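Local atomic coordinates of transcriptional regulator, MerR family (Bacillus thuringiensis serovar konkukian, PDB entry 3GPV), a protein that probably binds DNA as a dimeric transcription factor of the MerR family, regulating the expression of its target genes. Residues L67-N71 with T72-I76; Q102-A105 with N106-L110; I79-F82 with I83-M87. All blocks are in the same frame, centred on the assembly; numbering follows the deposited sequence.

Interaction 1. Residues L67-N71 with T72-I76; sequences LCLKN and TGMPI
Met74 N donates to Leu69 O over 2.9 Å, and Gly73 N to Lys70 O over 3.2 Å; these two bonds, with Gly73 at positive phi (84°), form the Schellman motif that ends helix 57-70. In the second bond the donor stands above the carbonyl plane of Lys70, 67° out of it, away from a lone-pair direction. Glycine suits this place because a CB at these backbone angles would press on the carbonyl oxygen of Thr72.

Thr72 OG1 faces two helix carbonyls. Set between the backbone N and the carbonyl carbon (chi1 46°), it lies 2.8 Å from Cys68 O and 3.1 Å from Leu69 O. Its one proton can serve only one of them, which is unsettled. OG1 is hydrogen-bonded to Gln103 of helix 93-128. Thr72 N adds a weak bond to Leu69 O.

Leu69 and selenomethionine Met74 run side by side, CD2 against CE at 3.6 Å, and both reach helix 93-128, while Asn117 of the second subunit packs on Cys68 and Thr72. With Leu69 O and Lys70 O met by backbone N-H groups, and the hydroxyl in reach of Cys68 O or Leu69 O, the helix can end sharply beside apolar side chains.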
ATOM      1  N   LEU B  67     -11.009   3.197  -8.000  1.00 32.28           N
ATOM      2  CA  LEU B  67      -9.560   3.298  -7.929  1.00 35.26           C
ATOM      3  C   LEU B  67      -9.077   4.030  -6.677  1.00 35.34           C
ATOM      4  O   LEU B  67      -8.066   3.653  -6.086  1.00 33.48           O
ATOM      5  CB  LEU B  67      -9.017   3.994  -9.185  1.00 35.28           C
ATOM      6  CG  LEU B  67      -9.280   3.262 -10.506  1.00 35.87           C
ATOM      7  CD1 LEU B  67      -8.763   4.071 -11.669  1.00 36.64           C
ATOM      8  CD2 LEU B  67      -8.613   1.903 -10.468  1.00 37.87           C
ATOM      9  N   CYS B  68      -9.797   5.075  -6.291  1.00 33.86           N
ATOM     10  CA  CYS B  68      -9.449   5.853  -5.116  1.00 36.02           C
ATOM     11  C   CYS B  68      -9.492   4.980  -3.868  1.00 36.72           C
ATOM     12  O   CYS B  68      -8.568   4.984  -3.067  1.00 35.86           O
ATOM     13  CB  CYS B  68     -10.422   7.023  -4.970  1.00 34.99           C
ATOM     14  SG  CYS B  68     -10.328   7.929  -3.402  1.00 27.20           S
ATOM     15  N   LEU B  69     -10.572   4.226  -3.721  1.00 37.77           N
ATOM     16  CA  LEU B  69     -10.751   3.340  -2.580  1.00 39.64           C
ATOM     17  C   LEU B  69      -9.750   2.187  -2.595  1.00 39.59           C
ATOM     18  O   LEU B  69      -9.261   1.760  -1.553  1.00 38.46           O
ATOM     19  CB  LEU B  69     -12.185   2.798  -2.574  1.00 39.86           C
ATOM     20  CG  LEU B  69     -13.270   3.865  -2.394  1.00 39.80           C
ATOM     21  CD1 LEU B  69     -14.648   3.270  -2.576  1.00 38.72           C
ATOM     22  CD2 LEU B  69     -13.136   4.466  -1.027  1.00 40.41           C
ATOM     23  N   LYS B  70      -9.445   1.683  -3.783  1.00 40.25           N
ATOM     24  CA  LYS B  70      -8.500   0.586  -3.900  1.00 42.15           C
ATOM     25  C   LYS B  70      -7.081   1.071  -3.620  1.00 41.69           C
ATOM     26  O   LYS B  70      -6.302   0.382  -2.971  1.00 40.27           O
ATOM     27  CB  LYS B  70      -8.594  -0.047  -5.295  1.00 44.00           C
ATOM     28  CG  LYS B  70      -7.450  -0.976  -5.673  1.00 46.82           C
ATOM     29  CD  LYS B  70      -6.292  -0.176  -6.261  1.00 50.46           C
ATOM     30  CE  LYS B  70      -5.190  -1.063  -6.828  1.00 52.25           C
ATOM     31  NZ  LYS B  70      -4.143  -0.236  -7.503  1.00 52.61           N
ATOM     32  N   ASN B  71      -6.752   2.261  -4.103  1.00 41.38           N
ATOM     33  CA  ASN B  71      -5.422   2.811  -3.891  1.00 41.74           C
ATOM     34  C   ASN B  71      -5.191   3.269  -2.453  1.00 42.62           C
ATOM     35  O   ASN B  71      -4.077   3.646  -2.088  1.00 41.24           O
ATOM     36  CB  ASN B  71      -5.175   3.966  -4.858  1.00 41.20           C
ATOM     37  CG  ASN B  71      -4.919   3.489  -6.277  1.00 40.83           C
ATOM     38  OD1 ASN B  71      -5.083   4.240  -7.235  1.00 41.58           O
ATOM     39  ND2 ASN B  71      -4.502   2.242  -6.414  1.00 41.82           N
ATOM     40  N   THR B  72      -6.245   3.252  -1.641  1.00 41.88           N
ATOM     41  CA  THR B  72      -6.115   3.646  -0.249  1.00 42.22           C
ATOM     42  C   THR B  72      -6.296   2.442   0.658  1.00 41.65           C
ATOM     43  O   THR B  72      -6.509   2.580   1.862  1.00 41.00           O
ATOM     44  CB  THR B  72      -7.102   4.776   0.148  1.00 41.92           C
ATOM     45  OG1 THR B  72      -8.413   4.487  -0.340  1.00 44.05           O
ATOM     46  CG2 THR B  72      -6.638   6.098  -0.425  1.00 42.02           C
ATOM     47  N   GLY B  73      -6.224   1.258   0.056  1.00 41.33           N
ATOM     48  CA  GLY B  73      -6.319   0.024   0.809  1.00 40.63           C
ATOM     49  C   GLY B  73      -7.667  -0.562   1.177  1.00 37.56           C
ATOM     50  O   GLY B  73      -7.712  -1.488   1.996  1.00 42.15           O
HETATM   51  N   MSE B  74      -8.765  -0.075   0.602  1.00 34.96           N
HETATM   52  CA  MSE B  74     -10.048  -0.667   0.960  1.00 33.52           C
HETATM   53  C   MSE B  74     -10.142  -2.052   0.362  1.00 41.55           C
HETATM   54  O   MSE B  74      -9.813  -2.249  -0.796  1.00 39.52           O
HETATM   55  CB  MSE B  74     -11.250   0.165   0.493  1.00 27.31           C
HETATM   56  CG  MSE B  74     -12.552  -0.493   0.951  1.00 27.00           C
HETATM   57 SE   MSE B  74     -14.084   0.553   0.422  1.00 31.05          SE
HETATM   58  CE  MSE B  74     -13.841   2.085   1.578  1.00 26.67           C
ATOM     59  N   PRO B  75     -10.545  -3.048   1.166  1.00 42.32           N
ATOM     60  CA  PRO B  75     -10.679  -4.432   0.700  1.00 47.95           C
ATOM     61  C   PRO B  75     -11.624  -4.475  -0.498  1.00 51.48           C
ATOM     62  O   PRO B  75     -12.585  -3.711  -0.569  1.00 50.96           O
ATOM     63  CB  PRO B  75     -11.242  -5.138   1.918  1.00 50.17           C
ATOM     64  CG  PRO B  75     -10.588  -4.388   3.045  1.00 49.94           C
ATOM     65  CD  PRO B  75     -10.748  -2.956   2.619  1.00 46.86           C
ATOM     66  N   ILE B  76     -11.343  -5.366  -1.435  1.00 53.27           N
ATOM     67  CA  ILE B  76     -12.154  -5.501  -2.634  1.00 55.85           C
ATOM     68  C   ILE B  76     -13.628  -5.779  -2.329  1.00 57.28           C
ATOM     69  O   ILE B  76     -14.512  -5.275  -3.016  1.00 57.62           O
ATOM     70  CB  ILE B  76     -11.630  -6.640  -3.538  1.00 55.73           C
ATOM     71  CG1 ILE B  76     -10.141  -6.437  -3.858  1.00 56.63           C
ATOM     72  CG2 ILE B  76     -12.433  -6.683  -4.821  1.00 56.07           C
ATOM     73  CD1 ILE B  76      -9.181  -6.810  -2.727  1.00 57.16           C
TER

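Interaction 2. Residues Q102-A105 with N106-L110; sequences QQEA and NVLQL
Gln103 sends its CG anti to the backbone N (chi1 -172°) and then bends at chi2 (58°), which carries the amide toward the next turn, across Val107. There NE2 lies 3.8 Å from Val107 CG2, the methyl that stands beside its own backbone N and rests 3.1 Å from Gln103 O. The other end of the amide, OE1, is 3.6 Å from Asn106 ND2, a contact without a hydrogen bond; the two side chains cross at about a right angle with their amide planes 69° apart. NE2 has its polar partner in Thr72 OG1, so glutamine suits a buried place that must offer both methylene carbon and a donor.

All of this rides on regular alpha-helix within 93-128, the long helix whose part from Glu104 on falls in a predicted coiled coil; in MerR proteins such a helix pairs the two subunits. The N-H of Asn106, Val107, Leu108 and Gln109 each bond to the carbonyl four residues back, the shortest being Val107 N to Gln103 O at 2.6 Å.

On another side of the helix, Glu104 and Leu108 extend alongside each other, with Glu104 CG 3.5 Å from Leu108 CD2. The aliphatic part of the glutamate packs here, while its OE2 bonds to Gln122 of the second subunit. Leu108 packs on Leu118 and Val107 on Thr114 of that same subunit.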
ATOM      1  N   GLN B 102     -15.586   6.142   7.441  1.00 33.00           N
ATOM      2  CA  GLN B 102     -14.604   5.233   8.012  1.00 34.19           C
ATOM      3  C   GLN B 102     -13.334   5.249   7.156  1.00 33.12           C
ATOM      4  O   GLN B 102     -12.210   5.265   7.674  1.00 30.54           O
ATOM      5  CB  GLN B 102     -15.167   3.814   8.097  1.00 35.69           C
ATOM      6  CG  GLN B 102     -16.435   3.719   8.934  1.00 41.19           C
ATOM      7  CD  GLN B 102     -16.962   2.300   9.048  1.00 43.12           C
ATOM      8  OE1 GLN B 102     -17.128   1.610   8.045  1.00 44.72           O
ATOM      9  NE2 GLN B 102     -17.236   1.861  10.275  1.00 42.58           N
ATOM     10  N   GLN B 103     -13.509   5.251   5.844  1.00 29.44           N
ATOM     11  CA  GLN B 103     -12.348   5.267   4.957  1.00 30.73           C
ATOM     12  C   GLN B 103     -11.535   6.538   5.171  1.00 29.63           C
ATOM     13  O   GLN B 103     -10.306   6.506   5.175  1.00 29.30           O
ATOM     14  CB  GLN B 103     -12.783   5.156   3.494  1.00 30.09           C
ATOM     15  CG  GLN B 103     -11.622   4.971   2.522  1.00 30.35           C
ATOM     16  CD  GLN B 103     -10.775   3.742   2.821  1.00 30.98           C
ATOM     17  OE1 GLN B 103     -11.129   2.910   3.645  1.00 32.27           O
ATOM     18  NE2 GLN B 103      -9.653   3.625   2.136  1.00 31.41           N
ATOM     19  N   GLU B 104     -12.217   7.664   5.339  1.00 28.69           N
ATOM     20  CA  GLU B 104     -11.525   8.921   5.576  1.00 29.18           C
ATOM     21  C   GLU B 104     -10.649   8.725   6.815  1.00 29.36           C
ATOM     22  O   GLU B 104      -9.459   9.031   6.808  1.00 24.93           O
ATOM     23  CB  GLU B 104     -12.537  10.045   5.803  1.00 31.86           C
ATOM     24  CG  GLU B 104     -11.952  11.283   6.464  1.00 33.11           C
ATOM     25  CD  GLU B 104     -13.005  12.304   6.820  1.00 37.75           C
ATOM     26  OE1 GLU B 104     -14.121  11.887   7.221  1.00 35.11           O
ATOM     27  OE2 GLU B 104     -12.703  13.516   6.710  1.00 36.13           O
ATOM     28  N   ALA B 105     -11.245   8.197   7.878  1.00 27.68           N
ATOM     29  CA  ALA B 105     -10.497   7.963   9.106  1.00 29.06           C
ATOM     30  C   ALA B 105      -9.283   7.067   8.779  1.00 28.43           C
ATOM     31  O   ALA B 105      -8.157   7.344   9.198  1.00 26.39           O
ATOM     32  CB  ALA B 105     -11.419   7.306  10.165  1.00 27.26           C
ATOM     33  N   ASN B 106      -9.506   6.006   8.008  1.00 27.64           N
ATOM     34  CA  ASN B 106      -8.416   5.111   7.634  1.00 28.81           C
ATOM     35  C   ASN B 106      -7.335   5.829   6.807  1.00 28.39           C
ATOM     36  O   ASN B 106      -6.138   5.632   7.001  1.00 23.96           O
ATOM     37  CB  ASN B 106      -8.952   3.930   6.829  1.00 34.43           C
ATOM     38  CG  ASN B 106      -9.650   2.902   7.691  1.00 39.70           C
ATOM     39  OD1 ASN B 106      -9.217   2.625   8.805  1.00 43.93           O
ATOM     40  ND2 ASN B 106     -10.721   2.311   7.170  1.00 42.34           N
ATOM     41  N   VAL B 107      -7.759   6.674   5.884  1.00 25.30           N
ATOM     42  CA  VAL B 107      -6.785   7.363   5.063  1.00 25.93           C
ATOM     43  C   VAL B 107      -5.989   8.362   5.901  1.00 24.15           C
ATOM     44  O   VAL B 107      -4.798   8.528   5.693  1.00 20.69           O
ATOM     45  CB  VAL B 107      -7.454   8.041   3.851  1.00 26.71           C
ATOM     46  CG1 VAL B 107      -6.407   8.777   3.027  1.00 24.94           C
ATOM     47  CG2 VAL B 107      -8.118   6.990   2.979  1.00 23.14           C
ATOM     48  N   LEU B 108      -6.628   9.014   6.862  1.00 22.93           N
ATOM     49  CA  LEU B 108      -5.895   9.943   7.719  1.00 26.22           C
ATOM     50  C   LEU B 108      -4.792   9.177   8.459  1.00 25.47           C
ATOM     51  O   LEU B 108      -3.661   9.646   8.581  1.00 20.17           O
ATOM     52  CB  LEU B 108      -6.815  10.590   8.751  1.00 30.16           C
ATOM     53  CG  LEU B 108      -7.537  11.932   8.525  1.00 32.35           C
ATOM     54  CD1 LEU B 108      -6.879  12.734   7.412  1.00 32.79           C
ATOM     55  CD2 LEU B 108      -8.992  11.670   8.237  1.00 34.58           C
ATOM     56  N   GLN B 109      -5.132   7.998   8.969  1.00 26.87           N
ATOM     57  CA  GLN B 109      -4.147   7.181   9.682  1.00 28.11           C
ATOM     58  C   GLN B 109      -3.024   6.770   8.727  1.00 27.89           C
ATOM     59  O   GLN B 109      -1.843   6.750   9.097  1.00 27.03           O
ATOM     60  CB  GLN B 109      -4.795   5.918  10.256  1.00 28.80           C
ATOM     61  CG  GLN B 109      -3.831   5.095  11.113  1.00 32.13           C
ATOM     62  CD  GLN B 109      -3.376   5.865  12.353  1.00 35.57           C
ATOM     63  OE1 GLN B 109      -4.199   6.329  13.133  1.00 34.38           O
ATOM     64  NE2 GLN B 109      -2.068   6.012  12.526  1.00 35.02           N
ATOM     65  N   LEU B 110      -3.412   6.415   7.508  1.00 25.85           N
ATOM     66  CA  LEU B 110      -2.465   6.009   6.486  1.00 26.40           C
ATOM     67  C   LEU B 110      -1.443   7.108   6.220  1.00 23.65           C
ATOM     68  O   LEU B 110      -0.255   6.833   6.113  1.00 16.78           O
ATOM     69  CB  LEU B 110      -3.205   5.653   5.192  1.00 29.47           C
ATOM     70  CG  LEU B 110      -2.364   5.330   3.946  1.00 34.46           C
ATOM     71  CD1 LEU B 110      -1.440   4.144   4.220  1.00 35.99           C
ATOM     72  CD2 LEU B 110      -3.293   5.037   2.764  1.00 33.94           C
TER

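Interaction 3. Residues I79-F82 with I83-M87; sequences IKQF and IDWSM
Phe82 and Ser86 meet on the side of helix 76-88 that faces the other helices. The carbonyl oxygen of Phe82 accepts two bonds from the same serine, from OG at 2.8 Å and from the backbone N at 3.0 Å, the donors reaching it from opposite faces of the carbonyl plane. With its OG beside the backbone N (chi1 -62°), Ser86 can turn back to this carbonyl, and the hydroxyl also comes to lie 3.7 Å above the plane of the Phe82 ring, over its centre. Serine suits the place because it is small enough to sit against the ring face and brings its own donor. The ring itself packs on Leu99 and Met100 of helix 93-128 and on Tyr128 of the second subunit.

Next to it, Ile79 and Ile83 complete the apolar face: Ile79 CG2 stands 4.2 Å from Ile83 CD1, and both side chains touch Ile66 of helix 57-70. This regular alpha-helix, packed against helices 57-70 and 93-128, leads in the chain from the MerR-type helix-turn-helix region to the long helix; each of the four carbonyls from Ile79 to Phe82 bonds to the N-H four residues on.

Gln81 and Trp85 are also closely fitted, running alongside each other with amide and indole planes only 2° apart. Gln81 CG makes a CH-pi contact with the six-membered ring, 3.7 Å from its centroid and 12° off the normal. Trp85 also meets His95 edge-to-face, so the indole is held from more than this helix.

The looser part is that of exposed Lys80 with Asp84. They point the same way, yet Lys80 NZ remains 6.0 Å from Asp84 OD2, too far for a salt bridge; within the lysine side chain, it is CG that OD2 comes near, at 3.6 Å.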
ATOM      1  N   ILE B  79     -15.402  -2.607  -1.383  1.00 50.38           N
ATOM      2  CA  ILE B  79     -15.555  -1.715  -2.521  1.00 48.76           C
ATOM      3  C   ILE B  79     -16.765  -2.176  -3.327  1.00 48.99           C
ATOM      4  O   ILE B  79     -17.541  -1.358  -3.817  1.00 46.72           O
ATOM      5  CB  ILE B  79     -14.308  -1.736  -3.418  1.00 47.91           C
ATOM      6  CG1 ILE B  79     -13.098  -1.242  -2.626  1.00 47.43           C
ATOM      7  CG2 ILE B  79     -14.525  -0.854  -4.621  1.00 45.95           C
ATOM      8  CD1 ILE B  79     -11.769  -1.488  -3.305  1.00 49.60           C
ATOM      9  N   LYS B  80     -16.922  -3.490  -3.456  1.00 49.85           N
ATOM     10  CA  LYS B  80     -18.046  -4.038  -4.205  1.00 52.45           C
ATOM     11  C   LYS B  80     -19.331  -3.717  -3.458  1.00 52.16           C
ATOM     12  O   LYS B  80     -20.356  -3.416  -4.064  1.00 52.05           O
ATOM     13  CB  LYS B  80     -17.897  -5.553  -4.378  1.00 54.79           C
ATOM     14  CG  LYS B  80     -19.017  -6.186  -5.191  1.00 59.43           C
ATOM     15  CD  LYS B  80     -18.705  -7.626  -5.573  1.00 63.54           C
ATOM     16  CE  LYS B  80     -18.500  -8.516  -4.345  1.00 66.44           C
ATOM     17  NZ  LYS B  80     -18.165  -9.931  -4.718  1.00 68.50           N
ATOM     18  N   GLN B  81     -19.254  -3.771  -2.134  1.00 52.28           N
ATOM     19  CA  GLN B  81     -20.396  -3.480  -1.282  1.00 51.83           C
ATOM     20  C   GLN B  81     -20.794  -2.026  -1.480  1.00 50.10           C
ATOM     21  O   GLN B  81     -21.979  -1.678  -1.446  1.00 48.73           O
ATOM     22  CB  GLN B  81     -20.025  -3.731   0.175  1.00 54.63           C
ATOM     23  CG  GLN B  81     -21.176  -3.631   1.141  1.00 59.63           C
ATOM     24  CD  GLN B  81     -20.847  -4.266   2.476  1.00 62.97           C
ATOM     25  OE1 GLN B  81     -19.910  -3.854   3.161  1.00 65.14           O
ATOM     26  NE2 GLN B  81     -21.615  -5.282   2.851  1.00 64.24           N
ATOM     27  N   PHE B  82     -19.791  -1.180  -1.696  1.00 47.22           N
ATOM     28  CA  PHE B  82     -20.021   0.244  -1.918  1.00 45.17           C
ATOM     29  C   PHE B  82     -20.753   0.434  -3.244  1.00 43.98           C
ATOM     30  O   PHE B  82     -21.672   1.243  -3.359  1.00 42.42           O
ATOM     31  CB  PHE B  82     -18.688   0.993  -1.964  1.00 42.94           C
ATOM     32  CG  PHE B  82     -18.801   2.389  -2.498  1.00 41.75           C
ATOM     33  CD1 PHE B  82     -19.374   3.397  -1.733  1.00 41.18           C
ATOM     34  CD2 PHE B  82     -18.366   2.693  -3.782  1.00 40.49           C
ATOM     35  CE1 PHE B  82     -19.518   4.691  -2.237  1.00 41.18           C
ATOM     36  CE2 PHE B  82     -18.505   3.979  -4.294  1.00 41.61           C
ATOM     37  CZ  PHE B  82     -19.084   4.981  -3.518  1.00 40.66           C
ATOM     38  N   ILE B  83     -20.320  -0.319  -4.246  1.00 44.02           N
ATOM     39  CA  ILE B  83     -20.902  -0.255  -5.574  1.00 45.17           C
ATOM     40  C   ILE B  83     -22.333  -0.767  -5.569  1.00 45.41           C
ATOM     41  O   ILE B  83     -23.225  -0.141  -6.142  1.00 44.75           O
ATOM     42  CB  ILE B  83     -20.073  -1.093  -6.547  1.00 45.93           C
ATOM     43  CG1 ILE B  83     -18.668  -0.507  -6.641  1.00 46.26           C
ATOM     44  CG2 ILE B  83     -20.736  -1.135  -7.909  1.00 45.59           C
ATOM     45  CD1 ILE B  83     -17.677  -1.437  -7.332  1.00 50.09           C
ATOM     46  N   ASP B  84     -22.549  -1.908  -4.923  1.00 46.53           N
ATOM     47  CA  ASP B  84     -23.882  -2.486  -4.852  1.00 47.67           C
ATOM     48  C   ASP B  84     -24.833  -1.525  -4.159  1.00 47.88           C
ATOM     49  O   ASP B  84     -25.968  -1.352  -4.596  1.00 46.98           O
ATOM     50  CB  ASP B  84     -23.855  -3.829  -4.119  1.00 48.35           C
ATOM     51  CG  ASP B  84     -23.110  -4.900  -4.895  1.00 48.53           C
ATOM     52  OD1 ASP B  84     -23.211  -4.912  -6.139  1.00 51.12           O
ATOM     53  OD2 ASP B  84     -22.435  -5.737  -4.265  1.00 49.64           O
ATOM     54  N   TRP B  85     -24.371  -0.897  -3.081  1.00 48.11           N
ATOM     55  CA  TRP B  85     -25.199   0.066  -2.361  1.00 48.95           C
ATOM     56  C   TRP B  85     -25.515   1.266  -3.241  1.00 48.45           C
ATOM     57  O   TRP B  85     -26.640   1.760  -3.236  1.00 48.21           O
ATOM     58  CB  TRP B  85     -24.504   0.566  -1.091  1.00 50.43           C
ATOM     59  CG  TRP B  85     -24.555  -0.377   0.063  1.00 51.81           C
ATOM     60  CD1 TRP B  85     -25.473  -1.355   0.279  1.00 53.24           C
ATOM     61  CD2 TRP B  85     -23.680  -0.389   1.197  1.00 53.77           C
ATOM     62  NE1 TRP B  85     -25.232  -1.979   1.477  1.00 54.77           N
ATOM     63  CE2 TRP B  85     -24.136  -1.407   2.063  1.00 54.45           C
ATOM     64  CE3 TRP B  85     -22.557   0.363   1.567  1.00 53.59           C
ATOM     65  CZ2 TRP B  85     -23.506  -1.693   3.282  1.00 54.55           C
ATOM     66  CZ3 TRP B  85     -21.929   0.079   2.781  1.00 53.79           C
ATOM     67  CH2 TRP B  85     -22.407  -0.942   3.622  1.00 54.46           C
ATOM     68  N   SER B  86     -24.517   1.744  -3.982  1.00 47.59           N
ATOM     69  CA  SER B  86     -24.716   2.884  -4.869  1.00 45.69           C
ATOM     70  C   SER B  86     -25.772   2.530  -5.908  1.00 40.27           C
ATOM     71  O   SER B  86     -26.547   3.377  -6.328  1.00 44.49           O
ATOM     72  CB  SER B  86     -23.403   3.254  -5.572  1.00 49.32           C
ATOM     73  OG  SER B  86     -22.414   3.634  -4.634  1.00 49.47           O
HETATM   74  N   MSE B  87     -25.806   1.262  -6.299  1.00 37.70           N
HETATM   75  CA  MSE B  87     -26.760   0.788  -7.306  1.00 38.74           C
HETATM   76  C   MSE B  87     -28.191   0.694  -6.742  1.00 43.49           C
HETATM   77  O   MSE B  87     -29.167   0.942  -7.448  1.00 42.97           O
HETATM   78  CB  MSE B  87     -26.327  -0.582  -7.836  1.00 29.03           C
HETATM   79  CG  MSE B  87     -24.995  -0.600  -8.592  1.00 28.91           C
HETATM   80 SE   MSE B  87     -25.052   0.385 -10.220  1.00 43.45          SE
HETATM   81  CE  MSE B  87     -24.360   2.126  -9.647  1.00 28.20           C
TER

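How the interactions relate
Read from the N terminus, interaction 1 comes first, closing the tight turn that joins helix 57-70 to helix 76-88. Interaction 3 follows on helix 76-88, and interaction 2 comes last on helix 93-128; the three lie in series, none enclosing or crossing another. Interaction 1 touches both of the others. Toward interaction 3, Ile79 CD1 packs against Met74 O and Leu69 CD1 meets Phe82 CD2; toward interaction 2, Leu69 and Thr72 pack on Gln103 and Val107. Interactions 2 and 3 do not meet, their nearest atoms being about 7 Å apart. The turn thus links helices 57-70 and 76-88 and packs on helix 93-128, and all three contacts touch the second subunit.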